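Serine protease inhibitor 4, isoform B (Drosophila melanogaster, PDB 4P0F) probably inhibits serine-type and cysteine-type endopeptidases as a suicide substrate, in the manner of the serpin family, and is seen here in its cleaved form. Local coordinates at residues Asn138-Arg143 and Lys149-Ala154; Ala134-Trp139 and Arg162-Asn167; Leu221-Lys226 and Met232-Pro237; Phe208-Leu213 and Ile352-Asp357. All blocks are in the same frame, centred on the assembly; numbering follows the deposited sequence.

Contact 1: Asn138-Arg143 and Lys149-Ala154; sequences NWVEQR and KDLVPA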
# COMPACT_ATOMS: atom_id res chain seq x y z
N ASN A 138 10.62 -10.66 11.90
CA ASN A 138 9.76 -11.66 12.52
C ASN A 138 8.44 -11.03 12.97
O ASN A 138 7.38 -11.65 12.84
CB ASN A 138 10.47 -12.32 13.70
CG ASN A 138 11.58 -13.26 13.25
OD1 ASN A 138 11.66 -13.63 12.08
ND2 ASN A 138 12.44 -13.65 14.19
N TRP A 139 8.49 -9.80 13.46
CA TRP A 139 7.29 -9.10 13.87
C TRP A 139 6.42 -8.86 12.63
O TRP A 139 5.22 -9.12 12.65
CB TRP A 139 7.64 -7.77 14.57
CG TRP A 139 6.42 -7.00 14.99
CD1 TRP A 139 5.70 -7.16 16.14
CD2 TRP A 139 5.75 -5.96 14.25
NE1 TRP A 139 4.64 -6.29 16.16
CE2 TRP A 139 4.65 -5.54 15.02
CE3 TRP A 139 5.99 -5.34 13.01
CZ2 TRP A 139 3.78 -4.53 14.59
CZ3 TRP A 139 5.12 -4.35 12.59
CH2 TRP A 139 4.03 -3.96 13.38
N VAL A 140 7.03 -8.39 11.55
CA VAL A 140 6.30 -8.18 10.30
C VAL A 140 5.65 -9.48 9.79
O VAL A 140 4.50 -9.46 9.38
CB VAL A 140 7.21 -7.60 9.19
CG1 VAL A 140 6.48 -7.58 7.84
CG2 VAL A 140 7.65 -6.18 9.58
N GLU A 141 6.38 -10.59 9.80
CA GLU A 141 5.77 -11.86 9.41
C GLU A 141 4.55 -12.19 10.26
O GLU A 141 3.53 -12.66 9.75
CB GLU A 141 6.77 -13.01 9.51
CG GLU A 141 7.85 -12.99 8.44
CD GLU A 141 8.40 -14.37 8.14
OE1 GLU A 141 7.63 -15.35 8.18
OE2 GLU A 141 9.61 -14.47 7.84
N GLN A 142 4.66 -11.95 11.57
CA GLN A 142 3.57 -12.29 12.47
C GLN A 142 2.34 -11.41 12.23
O GLN A 142 1.21 -11.83 12.51
CB GLN A 142 4.04 -12.18 13.93
CG GLN A 142 5.03 -13.28 14.31
CD GLN A 142 4.45 -14.69 14.18
OE1 GLN A 142 3.24 -14.89 14.34
NE2 GLN A 142 5.31 -15.66 13.86
N ARG A 143 2.55 -10.21 11.69
CA ARG A 143 1.44 -9.29 11.40
C ARG A 143 0.88 -9.46 9.99
O ARG A 143 -0.08 -8.78 9.63
CB ARG A 143 1.89 -7.84 11.60
CG ARG A 143 2.43 -7.50 12.98
CD ARG A 143 1.35 -7.44 14.06
NE ARG A 143 0.96 -8.76 14.53
CZ ARG A 143 1.61 -9.45 15.46
NH1 ARG A 143 2.71 -8.96 16.03
NH2 ARG A 143 1.15 -10.65 15.83
N LYS A 149 8.13 -11.37 4.16
CA LYS A 149 9.33 -11.87 4.81
C LYS A 149 10.53 -11.00 4.49
O LYS A 149 10.58 -10.37 3.43
CB LYS A 149 9.63 -13.31 4.37
CG LYS A 149 8.48 -14.27 4.55
CD LYS A 149 8.92 -15.68 4.20
CE LYS A 149 7.89 -16.72 4.56
NZ LYS A 149 8.41 -18.09 4.34
N ASP A 150 11.49 -10.98 5.41
CA ASP A 150 12.72 -10.20 5.25
C ASP A 150 12.47 -8.77 4.79
O ASP A 150 13.14 -8.30 3.87
CB ASP A 150 13.66 -10.89 4.25
CG ASP A 150 15.08 -10.34 4.31
OD1 ASP A 150 15.55 -9.99 5.42
OD2 ASP A 150 15.73 -10.25 3.25
N LEU A 151 11.54 -8.07 5.43
CA LEU A 151 11.23 -6.69 5.03
C LEU A 151 12.48 -5.81 5.05
O LEU A 151 12.82 -5.19 4.05
CB LEU A 151 10.16 -6.08 5.93
CG LEU A 151 9.80 -4.62 5.59
CD1 LEU A 151 9.06 -4.55 4.28
CD2 LEU A 151 9.01 -3.97 6.69
N VAL A 152 13.14 -5.76 6.21
CA VAL A 152 14.30 -4.89 6.39
C VAL A 152 15.57 -5.72 6.42
O VAL A 152 15.80 -6.43 7.39
CB VAL A 152 14.19 -4.07 7.69
CG1 VAL A 152 15.37 -3.10 7.80
CG2 VAL A 152 12.87 -3.32 7.72
N PRO A 153 16.40 -5.65 5.37
CA PRO A 153 17.61 -6.49 5.37
C PRO A 153 18.60 -6.04 6.42
O PRO A 153 18.69 -4.85 6.71
CB PRO A 153 18.19 -6.30 3.97
CG PRO A 153 17.15 -5.59 3.17
CD PRO A 153 16.29 -4.85 4.13
N ALA A 154 19.37 -6.98 6.95
CA ALA A 154 20.37 -6.66 7.95
C ALA A 154 21.38 -5.66 7.40
O ALA A 154 21.91 -4.85 8.16
CB ALA A 154 21.09 -7.92 8.41
O HOH W 1 11.67 -12.65 7.71
O HOH W 2 8.29 -18.05 7.43

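Contact 2: Ala134-Trp139 and Arg162-Asn167; sequences ATINNW and RLVLVN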
# COMPACT_ATOMS: atom_id res chain seq x y z
N ALA A 134 16.19 -9.51 12.30
CA ALA A 134 15.36 -10.68 12.58
C ALA A 134 14.20 -10.29 13.49
O ALA A 134 13.07 -10.73 13.27
CB ALA A 134 16.19 -11.79 13.21
N THR A 135 14.46 -9.46 14.50
CA THR A 135 13.40 -9.00 15.39
C THR A 135 12.31 -8.24 14.63
O THR A 135 11.12 -8.51 14.78
CB THR A 135 13.98 -8.11 16.51
OG1 THR A 135 14.81 -8.93 17.33
CG2 THR A 135 12.88 -7.51 17.38
N ILE A 136 12.73 -7.29 13.80
CA ILE A 136 11.81 -6.51 12.99
C ILE A 136 11.05 -7.41 12.02
O ILE A 136 9.82 -7.34 11.90
CB ILE A 136 12.56 -5.41 12.21
CG1 ILE A 136 13.14 -4.38 13.19
CG2 ILE A 136 11.64 -4.73 11.19
CD1 ILE A 136 14.26 -3.50 12.62
N ASN A 137 11.79 -8.25 11.31
CA ASN A 137 11.20 -9.01 10.22
C ASN A 137 10.29 -10.12 10.74
O ASN A 137 9.29 -10.46 10.10
CB ASN A 137 12.31 -9.56 9.33
CG ASN A 137 13.02 -8.46 8.57
OD1 ASN A 137 12.47 -7.37 8.38
ND2 ASN A 137 14.24 -8.72 8.13
N ASN A 138 10.62 -10.66 11.90
CA ASN A 138 9.76 -11.66 12.52
C ASN A 138 8.44 -11.03 12.97
O ASN A 138 7.38 -11.65 12.84
CB ASN A 138 10.47 -12.32 13.70
CG ASN A 138 11.58 -13.26 13.25
OD1 ASN A 138 11.66 -13.63 12.08
ND2 ASN A 138 12.44 -13.65 14.19
N TRP A 139 8.49 -9.80 13.46
CA TRP A 139 7.29 -9.10 13.87
C TRP A 139 6.42 -8.86 12.63
O TRP A 139 5.22 -9.12 12.65
CB TRP A 139 7.64 -7.77 14.57
CG TRP A 139 6.42 -7.00 14.99
CD1 TRP A 139 5.70 -7.16 16.14
CD2 TRP A 139 5.75 -5.96 14.25
NE1 TRP A 139 4.64 -6.29 16.16
CE2 TRP A 139 4.65 -5.54 15.02
CE3 TRP A 139 5.99 -5.34 13.01
CZ2 TRP A 139 3.78 -4.53 14.59
CZ3 TRP A 139 5.12 -4.35 12.59
CH2 TRP A 139 4.03 -3.96 13.38
N ARG A 162 19.19 4.44 14.31
CA ARG A 162 18.62 4.93 15.56
C ARG A 162 17.18 4.47 15.76
O ARG A 162 16.78 4.18 16.89
CB ARG A 162 18.72 6.45 15.61
CG ARG A 162 20.14 6.94 15.73
CD ARG A 162 20.71 6.71 17.14
NE ARG A 162 22.13 7.04 17.23
CZ ARG A 162 23.13 6.18 17.01
NH1 ARG A 162 22.88 4.92 16.67
NH2 ARG A 162 24.38 6.59 17.13
N LEU A 163 16.39 4.42 14.70
CA LEU A 163 15.10 3.77 14.83
C LEU A 163 14.58 3.30 13.50
O LEU A 163 15.00 3.78 12.46
CB LEU A 163 14.09 4.69 15.51
CG LEU A 163 13.86 6.04 14.85
CD1 LEU A 163 12.69 5.99 13.86
CD2 LEU A 163 13.61 7.07 15.92
N VAL A 164 13.67 2.33 13.56
CA VAL A 164 12.95 1.87 12.38
C VAL A 164 11.47 1.93 12.70
O VAL A 164 11.03 1.35 13.69
CB VAL A 164 13.34 0.44 11.98
CG1 VAL A 164 12.51 -0.03 10.77
CG2 VAL A 164 14.82 0.36 11.66
N LEU A 165 10.74 2.64 11.86
CA LEU A 165 9.29 2.74 11.96
C LEU A 165 8.68 1.76 11.00
O LEU A 165 9.09 1.71 9.84
CB LEU A 165 8.81 4.16 11.63
CG LEU A 165 8.96 5.18 12.76
CD1 LEU A 165 8.83 6.59 12.22
CD2 LEU A 165 7.89 4.94 13.81
N VAL A 166 7.71 0.97 11.47
CA VAL A 166 7.09 -0.03 10.62
C VAL A 166 5.58 0.01 10.70
O VAL A 166 5.00 0.13 11.77
CB VAL A 166 7.57 -1.46 10.97
CG1 VAL A 166 7.06 -2.45 9.94
CG2 VAL A 166 9.09 -1.50 11.02
N ASN A 167 4.95 -0.06 9.53
CA ASN A 167 3.53 -0.34 9.41
C ASN A 167 3.34 -1.64 8.67
O ASN A 167 3.98 -1.86 7.65
CB ASN A 167 2.79 0.76 8.66
CG ASN A 167 1.37 0.37 8.36
OD1 ASN A 167 1.07 -0.23 7.30
ND2 ASN A 167 0.47 0.65 9.30

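Contact 3: Leu221-Lys226 and Met232-Pro237; sequences LELPYK and MLIVLP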
# COMPACT_ATOMS: atom_id res chain seq x y z
N LEU A 221 -15.60 -2.42 -12.54
CA LEU A 221 -16.44 -3.37 -11.83
C LEU A 221 -15.94 -3.43 -10.39
O LEU A 221 -14.73 -3.32 -10.14
CB LEU A 221 -16.38 -4.76 -12.49
CG LEU A 221 -17.43 -5.81 -12.12
CD1 LEU A 221 -18.77 -5.48 -12.74
CD2 LEU A 221 -16.97 -7.19 -12.57
N GLU A 222 -16.86 -3.54 -9.45
CA GLU A 222 -16.52 -3.74 -8.05
C GLU A 222 -17.03 -5.09 -7.56
O GLU A 222 -18.20 -5.43 -7.74
CB GLU A 222 -17.11 -2.64 -7.18
CG GLU A 222 -16.07 -1.82 -6.50
CD GLU A 222 -16.65 -0.70 -5.67
OE1 GLU A 222 -17.82 -0.80 -5.23
OE2 GLU A 222 -15.92 0.28 -5.46
N LEU A 223 -16.13 -5.85 -6.94
CA LEU A 223 -16.45 -7.15 -6.38
C LEU A 223 -16.41 -7.04 -4.85
O LEU A 223 -15.34 -6.85 -4.28
CB LEU A 223 -15.45 -8.20 -6.87
CG LEU A 223 -15.29 -8.33 -8.39
CD1 LEU A 223 -14.28 -9.41 -8.74
CD2 LEU A 223 -16.62 -8.61 -9.05
N PRO A 224 -17.58 -7.14 -4.20
CA PRO A 224 -17.61 -6.95 -2.75
C PRO A 224 -17.17 -8.18 -1.95
O PRO A 224 -17.33 -9.30 -2.41
CB PRO A 224 -19.08 -6.62 -2.47
CG PRO A 224 -19.82 -7.32 -3.55
CD PRO A 224 -18.93 -7.24 -4.77
N TYR A 225 -16.61 -7.94 -0.77
CA TYR A 225 -16.29 -9.00 0.19
C TYR A 225 -17.40 -9.09 1.23
O TYR A 225 -17.95 -8.08 1.64
CB TYR A 225 -14.94 -8.71 0.87
CG TYR A 225 -13.81 -8.68 -0.12
CD1 TYR A 225 -13.25 -9.86 -0.58
CD2 TYR A 225 -13.33 -7.48 -0.62
CE1 TYR A 225 -12.23 -9.85 -1.51
CE2 TYR A 225 -12.30 -7.46 -1.55
CZ TYR A 225 -11.76 -8.65 -1.98
OH TYR A 225 -10.75 -8.65 -2.91
N LYS A 226 -17.74 -10.30 1.67
CA LYS A 226 -18.83 -10.46 2.62
C LYS A 226 -18.43 -9.91 3.98
O LYS A 226 -17.24 -9.82 4.30
CB LYS A 226 -19.27 -11.93 2.73
CG LYS A 226 -18.15 -12.91 3.01
CD LYS A 226 -18.67 -14.35 3.03
CE LYS A 226 -19.47 -14.64 4.29
NZ LYS A 226 -19.27 -16.04 4.76
N MET A 232 -13.10 -5.05 -4.24
CA MET A 232 -12.04 -4.98 -5.23
C MET A 232 -12.59 -4.30 -6.47
O MET A 232 -13.47 -4.82 -7.15
CB MET A 232 -11.50 -6.36 -5.60
CG MET A 232 -10.37 -6.30 -6.64
SD MET A 232 -9.62 -7.90 -7.05
CE MET A 232 -8.83 -8.31 -5.52
N LEU A 233 -12.03 -3.14 -6.76
CA LEU A 233 -12.35 -2.37 -7.94
C LEU A 233 -11.39 -2.76 -9.05
O LEU A 233 -10.18 -2.75 -8.84
CB LEU A 233 -12.24 -0.87 -7.66
CG LEU A 233 -12.41 0.07 -8.85
CD1 LEU A 233 -13.87 0.10 -9.29
CD2 LEU A 233 -11.90 1.45 -8.47
N ILE A 234 -11.94 -3.14 -10.20
CA ILE A 234 -11.14 -3.45 -11.38
C ILE A 234 -11.43 -2.41 -12.44
O ILE A 234 -12.60 -2.16 -12.74
CB ILE A 234 -11.47 -4.86 -11.93
CG1 ILE A 234 -11.27 -5.92 -10.84
CG2 ILE A 234 -10.59 -5.18 -13.13
CD1 ILE A 234 -11.98 -7.21 -11.12
N VAL A 235 -10.39 -1.78 -12.98
CA VAL A 235 -10.57 -0.83 -14.08
C VAL A 235 -9.85 -1.39 -15.29
O VAL A 235 -8.64 -1.58 -15.28
CB VAL A 235 -10.05 0.57 -13.73
CG1 VAL A 235 -10.54 1.57 -14.76
CG2 VAL A 235 -10.50 0.97 -12.34
N LEU A 236 -10.63 -1.65 -16.32
CA LEU A 236 -10.22 -2.40 -17.49
C LEU A 236 -10.23 -1.51 -18.73
O LEU A 236 -11.30 -1.04 -19.14
CB LEU A 236 -11.17 -3.59 -17.69
CG LEU A 236 -10.87 -4.54 -18.84
CD1 LEU A 236 -9.57 -5.29 -18.62
CD2 LEU A 236 -12.05 -5.53 -18.99
N PRO A 237 -9.06 -1.27 -19.34
CA PRO A 237 -9.06 -0.53 -20.61
C PRO A 237 -9.92 -1.21 -21.67
O PRO A 237 -10.04 -2.44 -21.64
CB PRO A 237 -7.59 -0.53 -21.03
CG PRO A 237 -6.82 -0.77 -19.77
CD PRO A 237 -7.70 -1.61 -18.89

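Contact 4: Phe208-Leu213 and Ile352-Asp357; sequences FRYADL and IEFFAD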
# COMPACT_ATOMS: atom_id res chain seq x y z
N PHE A 208 -23.34 -6.97 -10.19
CA PHE A 208 -22.24 -6.25 -9.56
C PHE A 208 -22.40 -4.78 -9.87
O PHE A 208 -23.06 -4.42 -10.84
CB PHE A 208 -20.88 -6.70 -10.08
CG PHE A 208 -20.49 -8.09 -9.68
CD1 PHE A 208 -20.24 -8.41 -8.35
CD2 PHE A 208 -20.32 -9.07 -10.64
CE1 PHE A 208 -19.85 -9.68 -7.99
CE2 PHE A 208 -19.91 -10.34 -10.28
CZ PHE A 208 -19.68 -10.65 -8.96
N ARG A 209 -21.79 -3.94 -9.04
CA ARG A 209 -21.66 -2.53 -9.36
C ARG A 209 -20.67 -2.37 -10.51
O ARG A 209 -19.55 -2.86 -10.45
CB ARG A 209 -21.17 -1.75 -8.14
CG ARG A 209 -22.16 -1.75 -7.00
CD ARG A 209 -21.68 -0.84 -5.89
NE ARG A 209 -21.65 0.56 -6.30
CZ ARG A 209 -21.11 1.54 -5.58
NH1 ARG A 209 -20.54 1.26 -4.42
NH2 ARG A 209 -21.13 2.79 -6.03
N TYR A 210 -21.12 -1.68 -11.56
CA TYR A 210 -20.44 -1.61 -12.84
C TYR A 210 -20.52 -0.18 -13.36
O TYR A 210 -21.49 0.51 -13.09
CB TYR A 210 -21.08 -2.59 -13.85
CG TYR A 210 -20.78 -2.25 -15.29
CD1 TYR A 210 -21.61 -1.39 -16.00
CD2 TYR A 210 -19.65 -2.74 -15.93
CE1 TYR A 210 -21.34 -1.04 -17.30
CE2 TYR A 210 -19.37 -2.40 -17.25
CZ TYR A 210 -20.22 -1.54 -17.92
OH TYR A 210 -19.98 -1.17 -19.23
N ALA A 211 -19.52 0.25 -14.12
CA ALA A 211 -19.64 1.49 -14.85
C ALA A 211 -18.90 1.47 -16.17
O ALA A 211 -17.80 0.94 -16.28
CB ALA A 211 -19.14 2.68 -14.00
N ASP A 212 -19.53 2.07 -17.16
CA ASP A 212 -18.85 2.45 -18.38
C ASP A 212 -18.17 3.77 -18.13
O ASP A 212 -18.80 4.71 -17.63
CB ASP A 212 -19.83 2.56 -19.54
CG ASP A 212 -19.15 2.70 -20.88
OD1 ASP A 212 -18.07 2.10 -21.07
OD2 ASP A 212 -19.70 3.40 -21.75
N LEU A 213 -16.89 3.84 -18.48
CA LEU A 213 -16.07 5.02 -18.27
C LEU A 213 -15.53 5.53 -19.61
O LEU A 213 -14.33 5.45 -19.88
CB LEU A 213 -14.92 4.71 -17.30
CG LEU A 213 -15.36 4.21 -15.92
CD1 LEU A 213 -14.17 3.63 -15.16
CD2 LEU A 213 -16.01 5.33 -15.13
N ILE A 352 -23.86 -7.75 -19.39
CA ILE A 352 -22.66 -7.09 -19.89
C ILE A 352 -21.46 -8.01 -19.65
O ILE A 352 -21.30 -8.54 -18.56
CB ILE A 352 -22.46 -5.73 -19.20
CG1 ILE A 352 -23.58 -4.78 -19.64
CG2 ILE A 352 -21.08 -5.14 -19.50
CD1 ILE A 352 -23.63 -3.47 -18.88
N GLU A 353 -20.62 -8.18 -20.67
CA GLU A 353 -19.38 -8.94 -20.51
C GLU A 353 -18.28 -8.05 -19.93
O GLU A 353 -18.08 -6.91 -20.36
CB GLU A 353 -18.94 -9.53 -21.84
CG GLU A 353 -19.95 -10.50 -22.42
CD GLU A 353 -19.44 -11.21 -23.66
OE1 GLU A 353 -18.49 -10.70 -24.28
OE2 GLU A 353 -19.99 -12.27 -23.99
N PHE A 354 -17.60 -8.58 -18.92
CA PHE A 354 -16.45 -7.91 -18.33
C PHE A 354 -15.36 -8.96 -18.21
O PHE A 354 -15.30 -9.69 -17.22
CB PHE A 354 -16.81 -7.31 -16.98
CG PHE A 354 -15.77 -6.36 -16.44
CD1 PHE A 354 -14.64 -6.83 -15.81
CD2 PHE A 354 -15.94 -4.99 -16.56
CE1 PHE A 354 -13.68 -5.96 -15.31
CE2 PHE A 354 -14.99 -4.12 -16.06
CZ PHE A 354 -13.86 -4.60 -15.43
N PHE A 355 -14.54 -9.07 -19.25
CA PHE A 355 -13.55 -10.14 -19.37
C PHE A 355 -12.18 -9.53 -19.17
O PHE A 355 -11.67 -8.85 -20.06
CB PHE A 355 -13.62 -10.84 -20.74
CG PHE A 355 -14.91 -11.59 -21.02
CD1 PHE A 355 -15.86 -11.78 -20.03
CD2 PHE A 355 -15.15 -12.11 -22.28
CE1 PHE A 355 -17.03 -12.48 -20.30
CE2 PHE A 355 -16.32 -12.80 -22.56
CZ PHE A 355 -17.26 -12.99 -21.57
N ALA A 356 -11.59 -9.75 -18.01
CA ALA A 356 -10.30 -9.14 -17.67
C ALA A 356 -9.16 -9.97 -18.24
O ALA A 356 -8.35 -10.57 -17.50
CB ALA A 356 -10.17 -9.00 -16.17
N ASP A 357 -9.12 -10.04 -19.57
CA ASP A 357 -8.19 -10.92 -20.26
C ASP A 357 -7.10 -10.14 -20.96
O ASP A 357 -6.53 -10.59 -21.96
CB ASP A 357 -8.94 -11.80 -21.27
CG ASP A 357 -9.66 -11.00 -22.36
OD1 ASP A 357 -9.55 -9.76 -22.41
OD2 ASP A 357 -10.34 -11.64 -23.18

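Contact 1: Asn138-Arg143 and Lys149-Ala154
E141 and K149 meet where the serpin helix 129-143, helix F of the family, hands over to the loop that returns the chain to strand 161-174. With CG anti to the carbonyl carbon (chi1 -72°) and the chain extended beyond it, E141 reaches the lysine. Its carboxylate lies against the aliphatic part, with E141 OE2 3.5 Å from K149 CG, while the ammonium runs on past it. E141 OE1 and K149 NZ therefore stay 4.8 Å apart, opposite charges not in contact, though probably still attracting. Water does the joining. One molecule donates to E141 OE1 and accepts a weak bond from K149 NZ; a second donates to E141 OE2 and accepts from the backbone N of D150, 2.8 Å away. Facing the protein interior, V140 CG2 packs on L151 CD2 at 3.9 Å, the two side chains crossing at about a right angle. A second shell surrounds this first one. H146 ND1 hydrogen-bonds E141 OE1 and so probably influences the rotation of the carboxylate, and K319 NZ grips the carbonyl oxygens of both K149 and D150. Just beyond L151 the chain is tied back to the helix by a hydrogen bond from V152 N to N137 OD1.

Contact 2: Ala134-Trp139 and Arg162-Asn167
I136 lays its branched side chain across V164 and V166, part of the apolar seam by which helix 129-143, the serpin helix F, rides on the large beta-sheet A. Helix and strand run almost in the same direction, 10° apart, with short axes 10.5 Å from each other at closest approach, a spacing that side chains alone must fill. The isoleucine does so with two branches. From CB, the I136 CG2 methyl drops onto V166 CG2 at 4.1 Å. The other branch, with CG1 anti to the carbonyl carbon (chi1 -66°), carries CD1 along the strand to V164, where I136 CD1 is 4.0 Å from V164 CG2. One turn on, W139 comes down on V166 with the rim of its indole; CG anti to the backbone N (chi1 179°) turns the six-membered ring toward the strand. V166 thus serves both helix residues, one methyl for each. F98 of strand 91-100 also packs on I136, so the helix touches more than one strand of the sheet. Across the seam the closest approach is W139 CZ3 to V166 CG1, 3.8 Å, with that methyl near the plane of the indole ring.

Contact 3: Leu221-Lys226 and Met232-Pro237
Y225 holds its ring beside M232 at the turn end of a beta hairpin, strands 218-224 and 230-237 of serpin sheet B. The ring of W175 meets it with planes only about 15° apart, F171 packs edge-to-face, and the backbone N of M232 approaches CE2 obliquely. Swung toward the partner strand, the phenol oxygen Y225 OH lies 3.3 Å from M232 CE and 3.6 Å from M232 CB. Next to the ring along the strands, the antiparallel chains are laced by four backbone bonds. L221 and I234 form one hydrogen-bonded pair: L221 N reaches I234 O in the carbonyl plane at 3.0 Å, and I234 N returns a nearly straight bond to L221 O at 2.8 Å. L223 and M232 form the other, both bonds 2.9 Å long, their donors tilted about 31° from the carbonyl planes. L223 CD1 touches I234 CD1 on the same face of the sheet as M232, whereas E222 and L233 occupy the opposite face. A hydrogen bond to T329 OG1 gives the buried Y225 hydroxyl, in its otherwise apolar setting beside M232, a polar partner on strand 328-341, which as in other cleaved serpins is probably the inserted reactive loop, T329 lying near its start.

Contact 4: Phe208-Leu213 and Ile352-Asp357
Y210 meets I352 and F354 where what correspond to serpin sheets C and B adjoin, across the intervening strand 263-281. The segments belong to strands 197-213 and 352-355, both bonded to that strand, the first antiparallel and the second parallel; the nearest CA atoms, those of Y210 and I352, are accordingly 9.2 Å apart. No hydrogen bond passes directly between the two segments, so side chains bridge the gap.

The main interaction is a CH-pi contact. I352 CD1 lies 4.2 Å from the centroid of the Y210 ring, off-centre at 30° from the ring normal, and approaches Y210 CE1 most closely, at 3.7 Å. Its second branch reaches the phenol too, with I352 CG2 3.9 Å from Y210 CE2, so both methyl groups lie over one face, CD1 toward the CE1 side and CG2 toward the CE2 side, while the two side chains cross at about a right angle. Y210 is brought over by a first torsion of 159°, which sets CG anti to the backbone N.

Backbone bonding supplies the frame: Y210 pairs with Y263 and I352 with K266. Strand 352-355 follows the reactive loop, so this is where the chain beyond the loop joins the sheet.

Aromatic packing is looser. F354 continues inward onto V267 and L269, and onto I234 and L236 of the sheet B hairpin. Toward the tyrosine it offers an edge-to-edge meeting rather than a stack: Y210 CE2 and F354 CD2 are 4.4 Å apart, each near the plane of the other ring.

The four contacts fall into two pairs on opposite sides of the molecular centre. Contacts 1 and 2, with centres about 7 Å apart, share N138, W139 and helix 129-143; V140 CG2 of the first touches V166 CG1 of the second at 3.8 Å. Contacts 3 and 4, centres about 9 Å apart, sit on successive strands 197-213 and 218-224, where L223 CD2 meets F208 CE1 at 3.6 Å. Between the pairs the centres are about 30 to 41 Å apart, without touching. The cleaved reactive loop connects the themes: its probable inserted strand 328-341 borders strand 161-174 of contact 2 and bonds Y225 of contact 3, while contact 4 involves the strand that follows the loop.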